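Side-chain contacts in CdiI toxin (Salmonella enterica subsp. enterica serovar Rubislaw str. ATCC 10717, PDB 4ZQU), which acts as the immunity protein of a contact-dependent growth inhibition system, neutralising the activity of its cognate CdiA toxin: residues D71-I74 with H75-V78; I122-H126 with D127-I131; P43-D47 with L48-E52. One frame throughout, in Å; residues are numbered along the deposited sequence.

Overall arrangement
Followed from the N terminus, the three local contacts come in the order 3, 1, 2, strictly in series, with none nested in or crossing another. Contact 3 turns the chain from the loop after strand 30-41 into helix 47-59. Contact 1 shapes the long loop between strands 64-65 and 79-80, ending in a beta turn just before the second of them. Contact 2 closes the hairpin of strands 118-124 and 129-138 within the antiparallel sheet. Helix 161-172 links two of the sites, since side chains of contacts 2 and 3, whose centres are about 18 Å apart, both pack on it. Contact 1 lies across the chain's centre from contact 3, about 36 Å away between centres.

Contact 1: D71-I74 with H75-V78; sequences DIWI and HPEV
The backbone runs extended through Trp-73 and Ile-74 and then folds at His-75 into a type I beta turn, His-75 to Val-78, whose closing bond from Val-78 N to His-75 O is weak at 3.3 Å. This loop leads into strand 79-80. Trp-73, its CG opposite the backbone N (chi1 179°), lays its indole alongside the chain that follows. His-75 N sits over one face of the ring, offset toward the rim, and CH2 comes within 3.6 Å of His-75 CA. The two aromatic rings meet obliquely, planes 72° apart, with Trp-73 CH2 3.9 Å from His-75 CD2. On the benzo side Trp-73 CZ2 reaches Pro-76 CD at 4.0 Å. Ile-74 CD1 lies 3.6 Å from His-75 O and only loosely meets Val-78 CG1, at 4.4 Å. Phe-63 meets the imidazole edge-to-face, and Tyr-27 touches both Trp-73 and Val-78. Nearby, Ile-72 packs on Ala-30 of the CdiA-CT toxin chain, which places this exposed loop beside the toxin. The imidazole also ties back to its own turn: His-75 ND1 accepts from Glu-77 N at 3.1 Å, with the donor only 7° out of the ring plane.

Contact 2: I122-H126 with D127-I131; sequences ICCNH and DAITI
Asn-125 holds the tight turn of a beta hairpin, accepting through its side-chain oxygen from the backbone of both Asp-127 and Ala-128. The strands it joins, 118-124 and 129-138, are antiparallel neighbours in the main sheet. Near the turn, Cys-123 and Thr-130 form a hydrogen-bonded pair, linked by Cys-123 N to Thr-130 O at 3.0 Å and Thr-130 N to Cys-123 O at 2.8 Å. Asn-125 has CG between its backbone N and carbonyl carbon (chi1 53°), which brings the amide oxygen to the N-H groups of the two residues beyond His-126. CB lies 4.2 Å from Asp-127 N, CG closes to 3.7 Å from the same nitrogen, and OD1 at the tip receives two N-H groups. The bond from Asp-127 N, 2.9 Å to OD1, makes an Asx turn and comes from well above the amide plane. A weak bond from Asn-125 N to Ala-128 O completes the closure. On the sheet face carrying Ile-122, Cys-124, Ile-129 and Ile-131, Cys-124 SG meets Ile-129 CG1 at 3.9 Å, while Ile-122 and Ile-131 lie side by side; the three isoleucines pack on helix 161-172, through Ile-164, Leu-168 and Ala-171. The second bond to Asn-125 OD1, from Ala-128 N at 3.0 Å, is straighter and almost collinear with CG-OD1 (178°).

Contact 3: P43-D47 with L48-E52; sequences PDVSD and LDLGE
Val-45 and Leu-50 meet across the first turn of helix 47-59, one residue before the N-cap against the fourth residue after it, the arrangement known as a hydrophobic staple. Ser-46 between them is the N-cap. The two apolar side chains cross at about a right angle, the valine branches set against the root of the leucine: Val-45 CG2 approaches Leu-50 CB at 3.8 Å, and CG1 lies 3.9 Å from the same carbon. With CG2 opposite its own backbone N, Val-45 directs this methyl at the helix, where it sits 3.4 Å from Leu-50 N. The same methyl crosses Asp-49 obliquely, 3.7 Å from CB, so one valine branch lies over two successive helical residues.

Ser-46 brings its hydroxyl to the same first turn. Its OG stands between the backbone N and carbonyl carbon (chi1 73°), and from there it accepts from Asp-49 N in a nearly straight bond of 167°, capping an N-H of the first turn. The Asp-49 carboxylate lies beside the same hydroxyl, OD2 being 3.2 Å from Ser-46 OG; a negative group here would probably interact favourably with the helix dipole. The side chain of Asp-47, also in the first turn, touches Ala-166 of helix 161-172 and, through OD1, forms a long, weak ion pair with Arg-169. Val-45 rests on that arginine too, so the helix start is set against the C-terminal helix. In the backbone, Asp-47 O takes a weak bond from Gly-51 N, while Leu-50 N donates to Ser-46 O at 2.8 Å.

Contact 1: D71-I74 with H75-V78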
loop_
_atom_site.group_PDB
_atom_site.type_symbol
_atom_site.label_atom_id
_atom_site.label_comp_id
_atom_site.label_asym_id
_atom_site.label_seq_id
_atom_site.Cartn_x
_atom_site.Cartn_y
_atom_site.Cartn_z
ATOM N N ASP B 71 6.330 5.983 22.345
ATOM C CA ASP B 71 6.436 7.412 22.069
ATOM C C ASP B 71 5.111 8.014 21.614
ATOM O O ASP B 71 5.012 9.222 21.395
ATOM C CB ASP B 71 7.512 7.667 21.012
ATOM C CG ASP B 71 7.277 6.876 19.738
ATOM O OD1 ASP B 71 6.841 5.708 19.829
ATOM O OD2 ASP B 71 7.524 7.425 18.643
ATOM N N ILE B 72 4.101 7.163 21.470
ATOM C CA ILE B 72 2.792 7.576 20.970
ATOM C C ILE B 72 1.661 6.866 21.697
ATOM O O ILE B 72 1.897 6.013 22.549
ATOM C CB ILE B 72 2.631 7.270 19.471
ATOM C CG1 ILE B 72 2.767 5.765 19.241
ATOM C CG2 ILE B 72 3.636 8.052 18.635
ATOM C CD1 ILE B 72 2.416 5.333 17.860
ATOM N N TRP B 73 0.431 7.217 21.338
ATOM C CA TRP B 73 -0.738 6.458 21.759
ATOM C C TRP B 73 -0.908 5.254 20.848
ATOM O O TRP B 73 -0.789 5.370 19.627
ATOM C CB TRP B 73 -2.003 7.320 21.722
ATOM C CG TRP B 73 -3.255 6.582 22.129
ATOM C CD1 TRP B 73 -3.789 6.506 23.385
ATOM C CD2 TRP B 73 -4.122 5.816 21.278
ATOM N NE1 TRP B 73 -4.932 5.743 23.368
ATOM C CE2 TRP B 73 -5.159 5.307 22.089
ATOM C CE3 TRP B 73 -4.125 5.511 19.913
ATOM C CZ2 TRP B 73 -6.185 4.512 21.579
ATOM C CZ3 TRP B 73 -5.144 4.721 19.410
ATOM C CH2 TRP B 73 -6.159 4.231 20.241
ATOM N N ILE B 74 -1.182 4.097 21.436
ATOM C CA ILE B 74 -1.503 2.921 20.641
ATOM C C ILE B 74 -2.770 2.265 21.173
ATOM O O ILE B 74 -3.054 2.320 22.369
ATOM C CB ILE B 74 -0.343 1.903 20.626
ATOM C CG1 ILE B 74 0.094 1.554 22.051
ATOM C CG2 ILE B 74 0.828 2.443 19.821
ATOM C CD1 ILE B 74 -0.393 0.197 22.532
ATOM N N HIS B 75 -3.531 1.655 20.271
ATOM C CA HIS B 75 -4.769 0.981 20.634
ATOM C C HIS B 75 -4.509 -0.145 21.635
ATOM O O HIS B 75 -3.593 -0.948 21.450
ATOM C CB HIS B 75 -5.459 0.435 19.385
ATOM C CG HIS B 75 -6.942 0.289 19.529
ATOM N ND1 HIS B 75 -7.519 -0.729 20.258
ATOM C CD2 HIS B 75 -7.957 1.029 19.038
ATOM C CE1 HIS B 75 -8.832 -0.605 20.209
ATOM N NE2 HIS B 75 -9.129 0.451 19.477
ATOM N N PRO B 76 -5.306 -0.197 22.712
ATOM C CA PRO B 76 -5.146 -1.213 23.758
ATOM C C PRO B 76 -5.470 -2.635 23.298
ATOM O O PRO B 76 -5.155 -3.590 24.005
ATOM C CB PRO B 76 -6.135 -0.759 24.838
ATOM C CG PRO B 76 -7.116 0.088 24.126
ATOM C CD PRO B 76 -6.346 0.786 23.057
ATOM N N GLU B 77 -6.087 -2.773 22.132
ATOM C CA GLU B 77 -6.497 -4.085 21.646
ATOM C C GLU B 77 -5.485 -4.685 20.675
ATOM O O GLU B 77 -5.558 -5.870 20.344
ATOM C CB GLU B 77 -7.858 -3.993 20.958
ATOM C CG GLU B 77 -9.049 -4.061 21.892
ATOM C CD GLU B 77 -10.357 -4.115 21.133
ATOM O OE1 GLU B 77 -11.014 -3.060 20.990
ATOM O OE2 GLU B 77 -10.728 -5.220 20.682
ATOM N N VAL B 78 -4.546 -3.864 20.217
ATOM C CA VAL B 78 -3.658 -4.263 19.132
ATOM C C VAL B 78 -2.643 -5.311 19.596
ATOM O O VAL B 78 -2.193 -5.296 20.743
ATOM C CB VAL B 78 -2.926 -3.032 18.528
ATOM C CG1 VAL B 78 -1.810 -2.544 19.441
ATOM C CG2 VAL B 78 -2.381 -3.361 17.150
#

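Contact 2: I122-H126 with D127-I131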
loop_
_atom_site.group_PDB
_atom_site.type_symbol
_atom_site.label_atom_id
_atom_site.label_comp_id
_atom_site.label_asym_id
_atom_site.label_seq_id
_atom_site.Cartn_x
_atom_site.Cartn_y
_atom_site.Cartn_z
ATOM N N ILE B 122 -11.190 -5.380 1.071
ATOM C CA ILE B 122 -12.257 -5.529 2.053
ATOM C C ILE B 122 -11.768 -5.116 3.441
ATOM O O ILE B 122 -10.727 -5.578 3.904
ATOM C CB ILE B 122 -12.798 -6.978 2.106
ATOM C CG1 ILE B 122 -13.676 -7.280 0.891
ATOM C CG2 ILE B 122 -13.613 -7.201 3.368
ATOM C CD1 ILE B 122 -12.917 -7.691 -0.339
ATOM N N CYS B 123 -12.518 -4.227 4.087
ATOM C CA CYS B 123 -12.246 -3.820 5.461
ATOM C C CYS B 123 -13.545 -3.852 6.265
ATOM O O CYS B 123 -14.611 -3.555 5.735
ATOM C CB CYS B 123 -11.624 -2.424 5.502
ATOM S SG CYS B 123 -11.277 -1.813 7.161
ATOM N N CYS B 124 -13.459 -4.218 7.538
ATOM C CA CYS B 124 -14.652 -4.318 8.370
ATOM C C CYS B 124 -14.385 -3.833 9.787
ATOM O O CYS B 124 -13.388 -4.196 10.397
ATOM C CB CYS B 124 -15.166 -5.763 8.397
ATOM S SG CYS B 124 -16.513 -6.080 9.561
ATOM N N ASN B 125 -15.277 -3.000 10.303
ATOM C CA ASN B 125 -15.221 -2.614 11.704
ATOM C C ASN B 125 -16.622 -2.552 12.297
ATOM O O ASN B 125 -17.564 -3.119 11.741
ATOM C CB ASN B 125 -14.495 -1.274 11.879
ATOM C CG ASN B 125 -15.068 -0.165 11.011
ATOM O OD1 ASN B 125 -16.211 -0.230 10.558
ATOM N ND2 ASN B 125 -14.270 0.874 10.788
ATOM N N HIS B 126 -16.756 -1.863 13.423
ATOM C CA HIS B 126 -18.042 -1.745 14.097
ATOM C C HIS B 126 -19.033 -0.948 13.257
ATOM O O HIS B 126 -20.245 -1.087 13.414
ATOM C CB HIS B 126 -17.864 -1.081 15.463
ATOM C CG HIS B 126 -17.306 0.307 15.391
ATOM N ND1 HIS B 126 -18.078 1.402 15.058
ATOM C CD2 HIS B 126 -16.056 0.777 15.595
ATOM C CE1 HIS B 126 -17.322 2.487 15.069
ATOM N NE2 HIS B 126 -16.092 2.136 15.391
ATOM N N ASP B 127 -18.506 -0.126 12.355
ATOM C CA ASP B 127 -19.315 0.844 11.628
ATOM C C ASP B 127 -19.902 0.300 10.328
ATOM O O ASP B 127 -21.099 0.447 10.079
ATOM C CB ASP B 127 -18.485 2.092 11.331
ATOM C CG ASP B 127 -19.294 3.183 10.669
ATOM O OD1 ASP B 127 -20.112 3.818 11.367
ATOM O OD2 ASP B 127 -19.108 3.409 9.455
ATOM N N ALA B 128 -19.064 -0.318 9.500
ATOM C CA ALA B 128 -19.516 -0.816 8.203
ATOM C C ALA B 128 -18.525 -1.789 7.572
ATOM O O ALA B 128 -17.372 -1.881 7.990
ATOM C CB ALA B 128 -19.773 0.350 7.251
ATOM N N ILE B 129 -18.993 -2.510 6.558
ATOM C CA ILE B 129 -18.129 -3.332 5.720
ATOM C C ILE B 129 -17.856 -2.606 4.406
ATOM O O ILE B 129 -18.777 -2.335 3.636
ATOM C CB ILE B 129 -18.755 -4.706 5.426
ATOM C CG1 ILE B 129 -19.055 -5.449 6.729
ATOM C CG2 ILE B 129 -17.837 -5.526 4.535
ATOM C CD1 ILE B 129 -19.812 -6.743 6.531
ATOM N N THR B 130 -16.593 -2.286 4.153
ATOM C CA THR B 130 -16.235 -1.525 2.962
ATOM C C THR B 130 -15.528 -2.388 1.920
ATOM O O THR B 130 -14.474 -2.969 2.187
ATOM C CB THR B 130 -15.334 -0.326 3.311
ATOM O OG1 THR B 130 -15.971 0.476 4.313
ATOM C CG2 THR B 130 -15.077 0.522 2.076
ATOM N N ILE B 131 -16.120 -2.463 0.733
ATOM C CA ILE B 131 -15.524 -3.181 -0.385
ATOM C C ILE B 131 -15.091 -2.173 -1.446
ATOM O O ILE B 131 -15.924 -1.481 -2.038
ATOM C CB ILE B 131 -16.501 -4.210 -0.988
ATOM C CG1 ILE B 131 -17.159 -5.030 0.127
ATOM C CG2 ILE B 131 -15.778 -5.117 -1.970
ATOM C CD1 ILE B 131 -18.111 -6.094 -0.371
#

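Contact 3: P43-D47 with L48-E52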
loop_
_atom_site.group_PDB
_atom_site.type_symbol
_atom_site.label_atom_id
_atom_site.label_comp_id
_atom_site.label_asym_id
_atom_site.label_seq_id
_atom_site.Cartn_x
_atom_site.Cartn_y
_atom_site.Cartn_z
ATOM N N PRO B 43 -15.158 -18.649 -10.799
ATOM C CA PRO B 43 -15.806 -17.338 -10.936
ATOM C C PRO B 43 -17.339 -17.359 -10.912
ATOM O O PRO B 43 -17.943 -16.296 -11.053
ATOM C CB PRO B 43 -15.304 -16.849 -12.297
ATOM C CG PRO B 43 -13.993 -17.528 -12.470
ATOM C CD PRO B 43 -14.179 -18.890 -11.873
ATOM N N ASP B 44 -17.955 -18.524 -10.729
ATOM C CA ASP B 44 -19.411 -18.616 -10.685
ATOM C C ASP B 44 -19.918 -19.097 -9.325
ATOM O O ASP B 44 -21.003 -19.667 -9.227
ATOM C CB ASP B 44 -19.922 -19.541 -11.795
ATOM C CG ASP B 44 -19.426 -20.967 -11.643
ATOM O OD1 ASP B 44 -18.210 -21.156 -11.429
ATOM O OD2 ASP B 44 -20.251 -21.900 -11.752
ATOM N N VAL B 45 -19.128 -18.862 -8.281
ATOM C CA VAL B 45 -19.510 -19.212 -6.913
ATOM C C VAL B 45 -20.750 -18.415 -6.491
ATOM O O VAL B 45 -20.889 -17.245 -6.849
ATOM C CB VAL B 45 -18.346 -18.942 -5.924
ATOM C CG1 VAL B 45 -17.722 -17.576 -6.190
ATOM C CG2 VAL B 45 -18.795 -19.076 -4.472
ATOM N N SER B 46 -21.658 -19.050 -5.752
ATOM C CA SER B 46 -22.854 -18.370 -5.249
ATOM C C SER B 46 -22.493 -17.226 -4.303
ATOM O O SER B 46 -21.460 -17.267 -3.636
ATOM C CB SER B 46 -23.774 -19.363 -4.533
ATOM O OG SER B 46 -23.235 -19.752 -3.281
ATOM N N ASP B 47 -23.350 -16.211 -4.246
ATOM C CA ASP B 47 -23.120 -15.059 -3.376
ATOM C C ASP B 47 -23.117 -15.457 -1.905
ATOM O O ASP B 47 -22.526 -14.774 -1.072
ATOM C CB ASP B 47 -24.174 -13.973 -3.621
ATOM C CG ASP B 47 -23.981 -13.259 -4.948
ATOM O OD1 ASP B 47 -22.940 -13.482 -5.601
ATOM O OD2 ASP B 47 -24.865 -12.465 -5.337
ATOM N N LEU B 48 -23.784 -16.562 -1.592
ATOM C CA LEU B 48 -23.804 -17.081 -0.231
ATOM C C LEU B 48 -22.426 -17.612 0.139
ATOM O O LEU B 48 -21.837 -17.191 1.135
ATOM C CB LEU B 48 -24.862 -18.182 -0.085
ATOM C CG LEU B 48 -25.285 -18.634 1.319
ATOM C CD1 LEU B 48 -26.647 -19.305 1.259
ATOM C CD2 LEU B 48 -24.274 -19.572 1.963
ATOM N N ASP B 49 -21.924 -18.546 -0.667
ATOM C CA ASP B 49 -20.627 -19.170 -0.420
ATOM C C ASP B 49 -19.496 -18.160 -0.505
ATOM O O ASP B 49 -18.642 -18.096 0.377
ATOM C CB ASP B 49 -20.382 -20.307 -1.412
ATOM C CG ASP B 49 -21.308 -21.482 -1.191
ATOM O OD1 ASP B 49 -21.825 -21.626 -0.063
ATOM O OD2 ASP B 49 -21.517 -22.261 -2.144
ATOM N N LEU B 50 -19.498 -17.377 -1.579
ATOM C CA LEU B 50 -18.514 -16.319 -1.768
ATOM C C LEU B 50 -18.500 -15.359 -0.583
ATOM O O LEU B 50 -17.445 -14.883 -0.171
ATOM C CB LEU B 50 -18.804 -15.550 -3.057
ATOM C CG LEU B 50 -17.943 -14.311 -3.308
ATOM C CD1 LEU B 50 -16.480 -14.706 -3.453
ATOM C CD2 LEU B 50 -18.435 -13.546 -4.529
ATOM N N GLY B 51 -19.680 -15.089 -0.038
ATOM C CA GLY B 51 -19.812 -14.194 1.095
ATOM C C GLY B 51 -19.337 -14.817 2.391
ATOM O O GLY B 51 -18.821 -14.127 3.269
ATOM N N GLU B 52 -19.519 -16.126 2.520
ATOM C CA GLU B 52 -19.020 -16.840 3.687
ATOM C C GLU B 52 -17.511 -17.014 3.579
ATOM O O GLU B 52 -16.816 -17.122 4.587
ATOM C CB GLU B 52 -19.713 -18.195 3.837
ATOM C CG GLU B 52 -21.167 -18.098 4.269
ATOM C CD GLU B 52 -21.769 -19.447 4.596
ATOM O OE1 GLU B 52 -21.109 -20.475 4.334
ATOM O OE2 GLU B 52 -22.901 -19.480 5.122
#